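Local structure of threonine--tRNA ligase catalytic subunit (Aeropyrum pernix, 3A32) at residues L117-E122 and F291-V296; I339-I344 and K370-A375; S361-G366 and D437-L442. The protein probably catalyses the ATP-dependent attachment of threonine to tRNA(Thr), and is thought unable to deacylate mischarged seryl-tRNA(Thr). All blocks are in the same frame, centred on the assembly; numbering follows the deposited sequence.

Contact 1: L117-E122 and F291-V296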
ATOM      1  N   LEU A 117       2.343  -0.581  21.282  1.00  9.15           N
ATOM      2  CA  LEU A 117       3.326  -1.641  21.408  1.00  8.45           C
ATOM      3  C   LEU A 117       4.625  -1.307  20.641  1.00  8.49           C
ATOM      4  O   LEU A 117       5.743  -1.614  21.107  1.00  9.25           O
ATOM      5  CB  LEU A 117       2.744  -3.006  20.969  1.00  8.73           C
ATOM      6  CG  LEU A 117       1.686  -3.742  21.839  1.00  8.44           C
ATOM      7  CD1 LEU A 117       1.299  -5.073  21.186  1.00  4.32           C
ATOM      8  CD2 LEU A 117       2.147  -4.020  23.316  1.00  3.78           C
ATOM      9  N   LEU A 118       4.492  -0.701  19.460  1.00  7.83           N
ATOM     10  CA  LEU A 118       5.656  -0.316  18.650  1.00  6.81           C
ATOM     11  C   LEU A 118       6.461   0.775  19.331  1.00  5.90           C
ATOM     12  O   LEU A 118       7.657   0.759  19.288  1.00  5.58           O
ATOM     13  CB  LEU A 118       5.245   0.183  17.233  1.00  6.51           C
ATOM     14  CG  LEU A 118       4.657  -0.876  16.261  1.00  7.04           C
ATOM     15  CD1 LEU A 118       4.380  -0.338  14.860  1.00  3.93           C
ATOM     16  CD2 LEU A 118       5.567  -2.089  16.187  1.00  2.91           C
ATOM     17  N   PHE A 119       5.796   1.769  19.884  1.00  5.86           N
ATOM     18  CA  PHE A 119       6.452   2.690  20.811  1.00  6.83           C
ATOM     19  C   PHE A 119       7.180   1.936  21.959  1.00  6.64           C
ATOM     20  O   PHE A 119       8.357   2.150  22.198  1.00  6.19           O
ATOM     21  CB  PHE A 119       5.449   3.672  21.403  1.00  6.22           C
ATOM     22  CG  PHE A 119       6.032   4.555  22.504  1.00  8.67           C
ATOM     23  CD1 PHE A 119       6.895   5.605  22.188  1.00  8.82           C
ATOM     24  CD2 PHE A 119       5.686   4.349  23.849  1.00  8.18           C
ATOM     25  CE1 PHE A 119       7.434   6.450  23.205  1.00  9.94           C
ATOM     26  CE2 PHE A 119       6.223   5.175  24.879  1.00  9.60           C
ATOM     27  CZ  PHE A 119       7.104   6.234  24.540  1.00  8.91           C
ATOM     28  N   LEU A 120       6.470   1.038  22.636  1.00  7.10           N
ATOM     29  CA  LEU A 120       7.052   0.303  23.748  1.00  7.93           C
ATOM     30  C   LEU A 120       8.247  -0.507  23.333  1.00  8.26           C
ATOM     31  O   LEU A 120       9.217  -0.564  24.077  1.00  9.56           O
ATOM     32  CB  LEU A 120       6.017  -0.559  24.482  1.00  6.63           C
ATOM     33  CG  LEU A 120       4.999   0.254  25.292  1.00  8.93           C
ATOM     34  CD1 LEU A 120       3.887  -0.625  25.836  1.00  5.03           C
ATOM     35  CD2 LEU A 120       5.678   1.143  26.436  1.00  7.61           C
ATOM     36  N   ASN A 121       8.197  -1.135  22.165  1.00  8.38           N
ATOM     37  CA  ASN A 121       9.357  -1.926  21.710  1.00  8.88           C
ATOM     38  C   ASN A 121      10.609  -1.046  21.478  1.00  8.83           C
ATOM     39  O   ASN A 121      11.699  -1.458  21.815  1.00  8.38           O
ATOM     40  CB  ASN A 121       9.026  -2.759  20.454  1.00  8.56           C
ATOM     41  CG  ASN A 121      10.232  -3.503  19.924  1.00  9.01           C
ATOM     42  OD1 ASN A 121      10.784  -4.391  20.596  1.00  8.09           O
ATOM     43  ND2 ASN A 121      10.657  -3.149  18.709  1.00  7.50           N
ATOM     44  N   GLU A 122      10.420   0.157  20.913  1.00  8.30           N
ATOM     45  CA  GLU A 122      11.518   1.061  20.606  1.00  9.59           C
ATOM     46  C   GLU A 122      12.114   1.644  21.874  1.00 10.05           C
ATOM     47  O   GLU A 122      13.320   1.884  21.941  1.00  9.53           O
ATOM     48  CB  GLU A 122      11.099   2.187  19.634  1.00  7.78           C
ATOM     49  CG  GLU A 122      10.507   1.668  18.330  1.00  9.84           C
ATOM     50  CD  GLU A 122      11.520   1.008  17.348  1.00 10.80           C
ATOM     51  OE1 GLU A 122      12.723   0.949  17.616  1.00 11.39           O
ATOM     52  OE2 GLU A 122      11.095   0.519  16.294  1.00 10.36           O
ATOM     53  N   PHE A 291      -1.470   1.322  29.405  1.00 15.83           N
ATOM     54  CA  PHE A 291      -0.178   0.834  28.903  1.00 14.94           C
ATOM     55  C   PHE A 291       1.021   1.414  29.659  1.00 15.53           C
ATOM     56  O   PHE A 291       2.147   1.273  29.205  1.00 16.13           O
ATOM     57  CB  PHE A 291      -0.026   1.192  27.426  1.00 14.27           C
ATOM     58  CG  PHE A 291      -0.834   0.312  26.510  1.00 12.69           C
ATOM     59  CD1 PHE A 291      -0.336  -0.924  26.094  1.00  9.59           C
ATOM     60  CD2 PHE A 291      -2.110   0.703  26.104  1.00 10.79           C
ATOM     61  CE1 PHE A 291      -1.078  -1.727  25.246  1.00  8.70           C
ATOM     62  CE2 PHE A 291      -2.863  -0.100  25.272  1.00 10.62           C
ATOM     63  CZ  PHE A 291      -2.356  -1.313  24.847  1.00  7.43           C
ATOM     64  N   ARG A 292       0.763   2.103  30.776  1.00 15.12           N
ATOM     65  CA  ARG A 292       1.785   2.573  31.676  1.00 15.76           C
ATOM     66  C   ARG A 292       2.769   3.506  30.983  1.00 15.16           C
ATOM     67  O   ARG A 292       3.978   3.475  31.259  1.00 15.65           O
ATOM     68  CB  ARG A 292       2.448   1.376  32.378  1.00 16.43           C
ATOM     69  CG  ARG A 292       1.430   0.652  33.292  1.00 22.42           C
ATOM     70  CD  ARG A 292       1.771  -0.822  33.422  1.00 34.21           C
ATOM     71  NE  ARG A 292       0.763  -1.647  34.120  1.00 39.21           N
ATOM     72  CZ  ARG A 292       0.994  -2.892  34.546  1.00 42.45           C
ATOM     73  NH1 ARG A 292       2.188  -3.443  34.373  1.00 43.88           N
ATOM     74  NH2 ARG A 292       0.045  -3.591  35.155  1.00 44.85           N
ATOM     75  N   LEU A 293       2.233   4.381  30.127  1.00 14.03           N
ATOM     76  CA  LEU A 293       3.051   5.314  29.350  1.00 13.34           C
ATOM     77  C   LEU A 293       3.582   6.481  30.151  1.00 13.46           C
ATOM     78  O   LEU A 293       4.675   6.985  29.862  1.00 13.14           O
ATOM     79  CB  LEU A 293       2.293   5.816  28.115  1.00 13.47           C
ATOM     80  CG  LEU A 293       1.761   4.699  27.173  1.00 10.97           C
ATOM     81  CD1 LEU A 293       1.171   5.307  25.920  1.00  4.40           C
ATOM     82  CD2 LEU A 293       2.912   3.645  26.862  1.00  9.09           C
ATOM     83  N   TYR A 294       2.783   6.922  31.122  1.00 13.07           N
ATOM     84  CA  TYR A 294       3.158   7.989  32.044  1.00 13.28           C
ATOM     85  C   TYR A 294       4.402   7.548  32.878  1.00 13.10           C
ATOM     86  O   TYR A 294       5.327   8.309  33.032  1.00 10.75           O
ATOM     87  CB  TYR A 294       1.992   8.342  32.970  1.00 12.28           C
ATOM     88  CG  TYR A 294       0.843   9.136  32.376  1.00 11.83           C
ATOM     89  CD1 TYR A 294       1.059  10.092  31.393  1.00 14.00           C
ATOM     90  CD2 TYR A 294      -0.467   8.934  32.818  1.00 10.87           C
ATOM     91  CE1 TYR A 294       0.028  10.816  30.862  1.00 13.82           C
ATOM     92  CE2 TYR A 294      -1.517   9.669  32.304  1.00  9.28           C
ATOM     93  CZ  TYR A 294      -1.262  10.609  31.322  1.00 13.51           C
ATOM     94  OH  TYR A 294      -2.272  11.393  30.796  1.00 13.41           O
ATOM     95  N   ASP A 295       4.371   6.308  33.378  1.00 14.16           N
ATOM     96  CA  ASP A 295       5.498   5.655  34.049  1.00 15.55           C
ATOM     97  C   ASP A 295       6.715   5.547  33.146  1.00 15.79           C
ATOM     98  O   ASP A 295       7.786   6.059  33.492  1.00 16.41           O
ATOM     99  CB  ASP A 295       5.081   4.285  34.604  1.00 15.28           C
ATOM    100  CG  ASP A 295       4.114   4.415  35.787  1.00 19.53           C
ATOM    101  OD1 ASP A 295       4.142   5.471  36.462  1.00 20.27           O
ATOM    102  OD2 ASP A 295       3.310   3.484  36.030  1.00 23.78           O
ATOM    103  N   VAL A 296       6.529   4.937  31.975  1.00 15.29           N
ATOM    104  CA  VAL A 296       7.596   4.741  31.007  1.00 15.64           C
ATOM    105  C   VAL A 296       8.260   6.054  30.566  1.00 15.56           C
ATOM    106  O   VAL A 296       9.485   6.159  30.525  1.00 17.09           O
ATOM    107  CB  VAL A 296       7.089   3.869  29.793  1.00 16.12           C
ATOM    108  CG1 VAL A 296       7.964   4.078  28.585  1.00 16.28           C
ATOM    109  CG2 VAL A 296       7.052   2.410  30.194  1.00 15.63           C
TER
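Leu-120 sends both of its methyl groups into the segment 291-296, one toward aliphatic partners and one toward a ring. Its CD2 lies 3.8 Å from Leu-293 CD2 and also reaches Val-296 CG2 at 4.2 Å, its side chain crossing the other two obliquely. With CG anti to the carbonyl carbon (chi1 -70°), the fork of Leu-120 can serve these two and Phe-291 at once. Segment 117-122 belongs to helix 112-126 of the class II synthetase core, whose first residue, Cys-112, binds zinc together with His-166 and His-310. Opposite it the chain leaves helix 287-290 through a Schellman motif: Arg-292, with positive phi, is the C-prime residue, and Leu-293 N returns to Pro-288 O. Helix 293-301 starts right after it; Val-296 points toward helix 112-126, and Leu-293 reaches it with CD2. The aromatic contacts flank this aliphatic group. Phe-119, its CG anti to the backbone N (chi1 173°), brings CE2 to 4.2 Å from Leu-293 CD2, and the same ring carbon is 4.2 Å from Val-296 CG1. The ring also makes a T-shaped pair with Phe-134. Leu-120 CD1 meets Phe-291 CD1 at 4.2 Å, and Phe-291 CE1 meets Leu-117 CD2 more loosely, at 4.4 Å. Beyond this apolar layer, Arg-292 forms a cation-pi contact with Phe-29 of the second subunit, and Val-296 packs on Val-28 of that same subunit.

Contact 2: I339-I344 and K370-A375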
ATOM      1  N   ILE A 339      -9.685   6.967 -14.931  1.00  6.60           N
ATOM      2  CA  ILE A 339      -9.133   7.235 -16.271  1.00  5.01           C
ATOM      3  C   ILE A 339      -8.485   8.620 -16.267  1.00  6.24           C
ATOM      4  O   ILE A 339      -9.172   9.637 -16.063  1.00  6.30           O
ATOM      5  CB  ILE A 339     -10.230   7.128 -17.392  1.00  6.22           C
ATOM      6  CG1 ILE A 339     -10.865   5.725 -17.390  1.00  4.73           C
ATOM      7  CG2 ILE A 339      -9.635   7.490 -18.778  1.00  3.13           C
ATOM      8  CD1 ILE A 339     -12.111   5.546 -18.346  1.00  4.11           C
ATOM      9  N   GLN A 340      -7.168   8.670 -16.482  1.00  5.80           N
ATOM     10  CA  GLN A 340      -6.450   9.930 -16.499  1.00  5.20           C
ATOM     11  C   GLN A 340      -6.514  10.670 -17.835  1.00  5.33           C
ATOM     12  O   GLN A 340      -6.761  11.881 -17.868  1.00  4.76           O
ATOM     13  CB  GLN A 340      -5.003   9.692 -16.051  1.00  6.08           C
ATOM     14  CG  GLN A 340      -4.954   9.340 -14.526  1.00  6.17           C
ATOM     15  CD  GLN A 340      -3.586   9.117 -14.022  1.00  6.47           C
ATOM     16  OE1 GLN A 340      -2.875   8.230 -14.494  1.00  6.73           O
ATOM     17  NE2 GLN A 340      -3.193   9.898 -13.018  1.00  7.70           N
ATOM     18  N   PHE A 341      -6.288   9.956 -18.937  1.00  5.25           N
ATOM     19  CA  PHE A 341      -6.396  10.536 -20.286  1.00  5.15           C
ATOM     20  C   PHE A 341      -7.378   9.692 -21.029  1.00  6.23           C
ATOM     21  O   PHE A 341      -7.148   8.484 -21.151  1.00  5.69           O
ATOM     22  CB  PHE A 341      -5.055  10.484 -21.049  1.00  4.26           C
ATOM     23  CG  PHE A 341      -4.054  11.496 -20.576  1.00  3.39           C
ATOM     24  CD1 PHE A 341      -4.119  12.822 -21.028  1.00  2.00           C
ATOM     25  CD2 PHE A 341      -3.079  11.145 -19.641  1.00  2.00           C
ATOM     26  CE1 PHE A 341      -3.205  13.776 -20.572  1.00  3.04           C
ATOM     27  CE2 PHE A 341      -2.156  12.093 -19.171  1.00  2.26           C
ATOM     28  CZ  PHE A 341      -2.191  13.405 -19.656  1.00  3.50           C
ATOM     29  N   ALA A 342      -8.461  10.300 -21.542  1.00  5.96           N
ATOM     30  CA  ALA A 342      -9.291   9.595 -22.518  1.00  6.29           C
ATOM     31  C   ALA A 342      -8.864  10.119 -23.897  1.00  7.12           C
ATOM     32  O   ALA A 342      -8.863  11.347 -24.115  1.00  9.30           O
ATOM     33  CB  ALA A 342     -10.771   9.828 -22.282  1.00  6.09           C
ATOM     34  N   VAL A 343      -8.466   9.217 -24.781  1.00  6.22           N
ATOM     35  CA  VAL A 343      -8.002   9.557 -26.124  1.00  7.98           C
ATOM     36  C   VAL A 343      -9.109   9.151 -27.097  1.00  8.19           C
ATOM     37  O   VAL A 343      -9.437   7.958 -27.219  1.00  8.45           O
ATOM     38  CB  VAL A 343      -6.653   8.828 -26.479  1.00  8.42           C
ATOM     39  CG1 VAL A 343      -6.207   9.152 -27.892  1.00  8.82           C
ATOM     40  CG2 VAL A 343      -5.497   9.195 -25.462  1.00  8.13           C
ATOM     41  N   ILE A 344      -9.712  10.149 -27.736  1.00  8.37           N
ATOM     42  CA  ILE A 344     -10.946  10.000 -28.524  1.00  8.74           C
ATOM     43  C   ILE A 344     -10.667  10.266 -30.014  1.00  9.56           C
ATOM     44  O   ILE A 344     -10.350  11.390 -30.411  1.00  8.72           O
ATOM     45  CB  ILE A 344     -12.081  10.900 -27.967  1.00  8.11           C
ATOM     46  CG1 ILE A 344     -12.354  10.532 -26.500  1.00 10.72           C
ATOM     47  CG2 ILE A 344     -13.400  10.684 -28.756  1.00  8.48           C
ATOM     48  CD1 ILE A 344     -12.713  11.647 -25.610  1.00 10.99           C
ATOM     49  N   LYS A 370       4.513   6.145 -20.047  1.00 12.21           N
ATOM     50  CA  LYS A 370       4.838   7.101 -18.954  1.00 11.45           C
ATOM     51  C   LYS A 370       4.190   6.764 -17.594  1.00 10.90           C
ATOM     52  O   LYS A 370       4.466   7.407 -16.574  1.00  8.57           O
ATOM     53  CB  LYS A 370       4.563   8.532 -19.401  1.00 12.66           C
ATOM     54  CG  LYS A 370       5.554   8.987 -20.507  1.00 14.17           C
ATOM     55  CD  LYS A 370       5.684  10.466 -20.555  1.00 17.64           C
ATOM     56  CE  LYS A 370       6.541  10.900 -21.709  1.00 17.97           C
ATOM     57  NZ  LYS A 370       7.962  10.766 -21.335  1.00 19.20           N
ATOM     58  N   GLY A 371       3.317   5.739 -17.592  1.00  9.29           N
ATOM     59  CA  GLY A 371       2.728   5.267 -16.350  1.00  7.34           C
ATOM     60  C   GLY A 371       1.322   5.801 -16.075  1.00  6.42           C
ATOM     61  O   GLY A 371       0.843   5.711 -14.941  1.00  5.09           O
ATOM     62  N   PHE A 372       0.659   6.343 -17.105  1.00  5.31           N
ATOM     63  CA  PHE A 372      -0.662   6.961 -16.958  1.00  4.86           C
ATOM     64  C   PHE A 372      -1.774   5.965 -17.146  1.00  5.68           C
ATOM     65  O   PHE A 372      -1.576   4.891 -17.784  1.00  4.82           O
ATOM     66  CB  PHE A 372      -0.863   8.107 -17.965  1.00  4.57           C
ATOM     67  CG  PHE A 372       0.042   9.297 -17.726  1.00  4.33           C
ATOM     68  CD1 PHE A 372      -0.098  10.066 -16.561  1.00  3.72           C
ATOM     69  CD2 PHE A 372       0.994   9.660 -18.668  1.00  2.00           C
ATOM     70  CE1 PHE A 372       0.697  11.178 -16.328  1.00  2.00           C
ATOM     71  CE2 PHE A 372       1.820  10.768 -18.448  1.00  3.94           C
ATOM     72  CZ  PHE A 372       1.672  11.508 -17.248  1.00  4.27           C
ATOM     73  N   ARG A 373      -2.961   6.327 -16.647  1.00  5.54           N
ATOM     74  CA  ARG A 373      -4.178   5.520 -16.897  1.00  6.09           C
ATOM     75  C   ARG A 373      -4.949   6.073 -18.119  1.00  8.00           C
ATOM     76  O   ARG A 373      -5.440   7.222 -18.099  1.00  7.52           O
ATOM     77  CB  ARG A 373      -5.030   5.417 -15.637  1.00  5.87           C
ATOM     78  CG  ARG A 373      -4.348   4.534 -14.512  1.00  5.85           C
ATOM     79  CD  ARG A 373      -5.195   4.362 -13.282  1.00  5.89           C
ATOM     80  NE  ARG A 373      -5.529   5.615 -12.621  1.00  2.90           N
ATOM     81  CZ  ARG A 373      -4.747   6.254 -11.745  1.00  5.14           C
ATOM     82  NH1 ARG A 373      -3.562   5.739 -11.410  1.00  4.19           N
ATOM     83  NH2 ARG A 373      -5.161   7.395 -11.176  1.00  2.00           N
ATOM     84  N   VAL A 374      -5.048   5.240 -19.163  1.00  8.87           N
ATOM     85  CA  VAL A 374      -5.468   5.668 -20.499  1.00  9.73           C
ATOM     86  C   VAL A 374      -6.702   4.835 -20.967  1.00 10.71           C
ATOM     87  O   VAL A 374      -6.780   3.618 -20.719  1.00 11.27           O
ATOM     88  CB  VAL A 374      -4.275   5.575 -21.542  1.00  9.82           C
ATOM     89  CG1 VAL A 374      -4.665   6.200 -22.930  1.00 11.20           C
ATOM     90  CG2 VAL A 374      -3.038   6.285 -21.011  1.00  8.95           C
ATOM     91  N   ALA A 375      -7.676   5.501 -21.588  1.00  9.12           N
ATOM     92  CA  ALA A 375      -8.740   4.811 -22.300  1.00  9.31           C
ATOM     93  C   ALA A 375      -8.866   5.421 -23.710  1.00  9.54           C
ATOM     94  O   ALA A 375      -8.945   6.647 -23.849  1.00  9.69           O
ATOM     95  CB  ALA A 375     -10.050   4.929 -21.523  1.00  7.12           C
TER
HETATM   96  O   HOH W   1      -1.003   6.804 -13.320  1.00  5.08           O
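Phe-341 and Val-374 pair as neighbours on two parallel strands whose axes approach to 4.8 Å. Phe-341 N donates to Arg-373 O (3.0 Å), Phe-341 O accepts from Ala-375 N (3.1 Å), and Val-343 N continues the ladder to Ala-375 O (2.8 Å). Arg-373 O takes a second, more bent bond from Gln-340 N. These strands, 341-347 and 373-380, are joined through helix 353-369 as a beta-alpha-beta unit of the anticodon-binding domain. Where the ladder begins, Gln-340, stretched out beyond CG (chi2 -179°), sets OE1 2.9 Å from Arg-373 N, which approaches in the carbonyl plane on a lone pair. A water bridges OE1 to Gly-371 O. The amide, its NE2 bonded to Phe-334 O, stacks on one face of the Arg-373 guanidinium, planes 10° apart, while NH2 of that arginine bonds to Ala-337 O and Thr-335 O. With an alanine for Gln-340, Arg-373 N and the water would probably lose their acceptor, and the guanidinium the amide stacked on it. Phe-341 points its edge at the face of Phe-372 in a T-shaped pair, centroids 5.2 Å apart and planes at 78°, CE2 standing over the ring centre.

Contact 3: S361-G366 and D437-L442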
ATOM      1  N   SER A 361      -3.628   5.907 -31.295  1.00 12.83           N
ATOM      2  CA  SER A 361      -2.959   4.706 -30.873  1.00 13.03           C
ATOM      3  C   SER A 361      -1.531   4.955 -30.334  1.00 11.98           C
ATOM      4  O   SER A 361      -1.177   4.478 -29.237  1.00 10.42           O
ATOM      5  CB  SER A 361      -2.986   3.706 -32.058  1.00 13.87           C
ATOM      6  OG  SER A 361      -2.196   2.560 -31.801  1.00 19.01           O
ATOM      7  N   SER A 362      -0.710   5.713 -31.070  1.00 11.32           N
ATOM      8  CA  SER A 362       0.635   6.040 -30.572  1.00 11.48           C
ATOM      9  C   SER A 362       0.635   6.907 -29.308  1.00 11.87           C
ATOM     10  O   SER A 362       1.395   6.643 -28.369  1.00 11.56           O
ATOM     11  CB  SER A 362       1.447   6.724 -31.625  1.00 12.11           C
ATOM     12  OG  SER A 362       1.675   5.832 -32.666  1.00 13.59           O
ATOM     13  N   ILE A 363      -0.198   7.950 -29.285  1.00 12.44           N
ATOM     14  CA  ILE A 363      -0.352   8.756 -28.057  1.00 13.02           C
ATOM     15  C   ILE A 363      -0.776   7.848 -26.893  1.00 12.77           C
ATOM     16  O   ILE A 363      -0.167   7.891 -25.845  1.00 14.62           O
ATOM     17  CB  ILE A 363      -1.337   9.964 -28.226  1.00 13.26           C
ATOM     18  CG1 ILE A 363      -0.746  11.021 -29.193  1.00 13.43           C
ATOM     19  CG2 ILE A 363      -1.695  10.588 -26.830  1.00 11.81           C
ATOM     20  CD1 ILE A 363      -1.752  12.116 -29.664  1.00 12.46           C
ATOM     21  N   ALA A 364      -1.785   7.006 -27.090  1.00 12.56           N
ATOM     22  CA  ALA A 364      -2.249   6.091 -26.036  1.00 11.87           C
ATOM     23  C   ALA A 364      -1.123   5.236 -25.513  1.00 12.19           C
ATOM     24  O   ALA A 364      -0.894   5.203 -24.292  1.00 12.35           O
ATOM     25  CB  ALA A 364      -3.404   5.217 -26.524  1.00 10.35           C
ATOM     26  N   LYS A 365      -0.401   4.565 -26.417  1.00 12.73           N
ATOM     27  CA  LYS A 365       0.751   3.738 -26.016  1.00 14.22           C
ATOM     28  C   LYS A 365       1.796   4.545 -25.275  1.00 11.85           C
ATOM     29  O   LYS A 365       2.349   4.073 -24.288  1.00 10.61           O
ATOM     30  CB  LYS A 365       1.447   3.059 -27.214  1.00 14.65           C
ATOM     31  CG  LYS A 365       0.682   1.903 -27.837  1.00 19.34           C
ATOM     32  CD  LYS A 365       1.331   1.456 -29.219  1.00 19.71           C
ATOM     33  CE  LYS A 365       0.357   0.579 -30.057  1.00 26.07           C
ATOM     34  NZ  LYS A 365      -0.870   0.126 -29.296  1.00 28.49           N
ATOM     35  N   GLY A 366       2.100   5.735 -25.793  1.00 10.97           N
ATOM     36  CA  GLY A 366       3.146   6.554 -25.203  1.00 10.28           C
ATOM     37  C   GLY A 366       2.771   7.001 -23.783  1.00  9.32           C
ATOM     38  O   GLY A 366       3.619   7.001 -22.867  1.00 10.07           O
ATOM     39  N   ASP A 437       6.321  13.785 -29.604  1.00 11.61           N
ATOM     40  CA  ASP A 437       6.275  15.145 -29.153  1.00 11.62           C
ATOM     41  C   ASP A 437       4.914  15.469 -28.496  1.00 10.89           C
ATOM     42  O   ASP A 437       4.858  16.171 -27.469  1.00 11.47           O
ATOM     43  CB  ASP A 437       6.538  16.072 -30.339  1.00 12.91           C
ATOM     44  CG  ASP A 437       6.829  17.474 -29.905  1.00 17.53           C
ATOM     45  OD1 ASP A 437       7.827  17.663 -29.133  1.00 20.85           O
ATOM     46  OD2 ASP A 437       6.047  18.374 -30.301  1.00 19.49           O
ATOM     47  N   ALA A 438       3.830  14.976 -29.092  1.00  9.19           N
ATOM     48  CA  ALA A 438       2.510  15.045 -28.480  1.00  9.26           C
ATOM     49  C   ALA A 438       2.495  14.372 -27.101  1.00  8.68           C
ATOM     50  O   ALA A 438       1.960  14.943 -26.154  1.00  8.73           O
ATOM     51  CB  ALA A 438       1.386  14.446 -29.427  1.00  7.27           C
ATOM     52  N   VAL A 439       3.066  13.170 -26.987  1.00  8.57           N
ATOM     53  CA  VAL A 439       3.105  12.462 -25.693  1.00  8.67           C
ATOM     54  C   VAL A 439       3.867  13.306 -24.662  1.00  9.94           C
ATOM     55  O   VAL A 439       3.434  13.437 -23.511  1.00 11.25           O
ATOM     56  CB  VAL A 439       3.688  11.010 -25.816  1.00  8.81           C
ATOM     57  CG1 VAL A 439       4.045  10.387 -24.409  1.00  4.71           C
ATOM     58  CG2 VAL A 439       2.731  10.112 -26.633  1.00  6.85           C
ATOM     59  N   GLU A 440       4.964  13.926 -25.079  1.00 10.88           N
ATOM     60  CA  GLU A 440       5.772  14.698 -24.147  1.00 12.17           C
ATOM     61  C   GLU A 440       4.979  15.859 -23.616  1.00 10.99           C
ATOM     62  O   GLU A 440       4.945  16.087 -22.407  1.00 11.23           O
ATOM     63  CB  GLU A 440       7.083  15.177 -24.790  1.00 13.22           C
ATOM     64  CG  GLU A 440       8.026  14.045 -25.161  1.00 16.26           C
ATOM     65  CD  GLU A 440       8.524  13.238 -23.919  1.00 20.87           C
ATOM     66  OE1 GLU A 440       9.094  13.863 -22.985  1.00 19.60           O
ATOM     67  OE2 GLU A 440       8.374  11.984 -23.910  1.00 19.37           O
ATOM     68  N   ASN A 441       4.306  16.547 -24.528  1.00 10.59           N
ATOM     69  CA  ASN A 441       3.493  17.713 -24.229  1.00 11.15           C
ATOM     70  C   ASN A 441       2.260  17.391 -23.370  1.00 10.97           C
ATOM     71  O   ASN A 441       1.884  18.202 -22.514  1.00 11.99           O
ATOM     72  CB  ASN A 441       3.045  18.385 -25.552  1.00 11.63           C
ATOM     73  CG  ASN A 441       4.208  19.028 -26.300  1.00 13.74           C
ATOM     74  OD1 ASN A 441       5.300  19.156 -25.754  1.00 14.65           O
ATOM     75  ND2 ASN A 441       3.975  19.443 -27.547  1.00 12.06           N
ATOM     76  N   LEU A 442       1.617  16.247 -23.622  1.00  9.37           N
ATOM     77  CA  LEU A 442       0.518  15.798 -22.781  1.00  9.33           C
ATOM     78  C   LEU A 442       1.051  15.426 -21.409  1.00  9.86           C
ATOM     79  O   LEU A 442       0.421  15.758 -20.374  1.00 10.08           O
ATOM     80  CB  LEU A 442      -0.241  14.623 -23.413  1.00  9.03           C
ATOM     81  CG  LEU A 442      -1.047  15.031 -24.656  1.00  9.23           C
ATOM     82  CD1 LEU A 442      -1.480  13.877 -25.437  1.00  7.43           C
ATOM     83  CD2 LEU A 442      -2.276  15.861 -24.279  1.00  8.43           C
TER
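Val-439 rests on a helical turn closed by the 2.8 Å bond from Gly-366 N to Ser-362 O. This is helix-on-helix packing in the anticodon-binding domain: the segments 361-366 and 437-442, of helices 353-369 and 435-457, cross at -49° with axes 9.1 Å apart at closest approach, and they meet through apolar side chains and the backbone these rest on. Val-439 reaches across with both methyls. CG2 comes to 3.7 Å from Ile-363 CA, while CG1, anti to its own backbone N (chi1 166°), lies against the carbonyl group of Gly-366, 3.7 Å from its C. The glycine admits this valine so closely, since a beta carbon there would point toward helix 435-457 and lie about 2.5 Å from Val-439 CG2, a clash. Ile-363 supplies the complementary projection. Its CD1 extends to Ala-438 CB, whereas its other branch, CG2, turns to Leu-442. Both Ile-363 and Leu-442 also rest on Leu-413 of strand 412-419, so the deep side of the helix pair is seated on the sheet. Toward the surface, Ser-362 OG bonds to Asp-358 O one turn earlier. The side chains come closest at the sheet side, where Ile-363 and Leu-442 cross at about a right angle with CG2 of the isoleucine 3.6 Å from CD1 of the leucine.

Overall arrangement
Contact 1 closes in the chain before the other two open and lies in the separate catalytic domain, on the opposite side of the chain's centre, its centre about 48 Å from that of contact 2 and 54 Å from that of contact 3. Contacts 2 and 3 share the anticodon-binding domain, with centres about 10 Å apart and segments that alternate along the chain: strand 341-347, helix 353-369, strand 373-380, then helix 435-457. Contact 2 lies within the six-stranded mixed sheet, and the two helices of contact 3 pack on it. They touch directly: Lys-370 NZ forms a 2.9 Å salt bridge with Glu-440 OE2. The tRNA-recognition module is thus tied together apart from contact 1, near the zinc site and the second subunit.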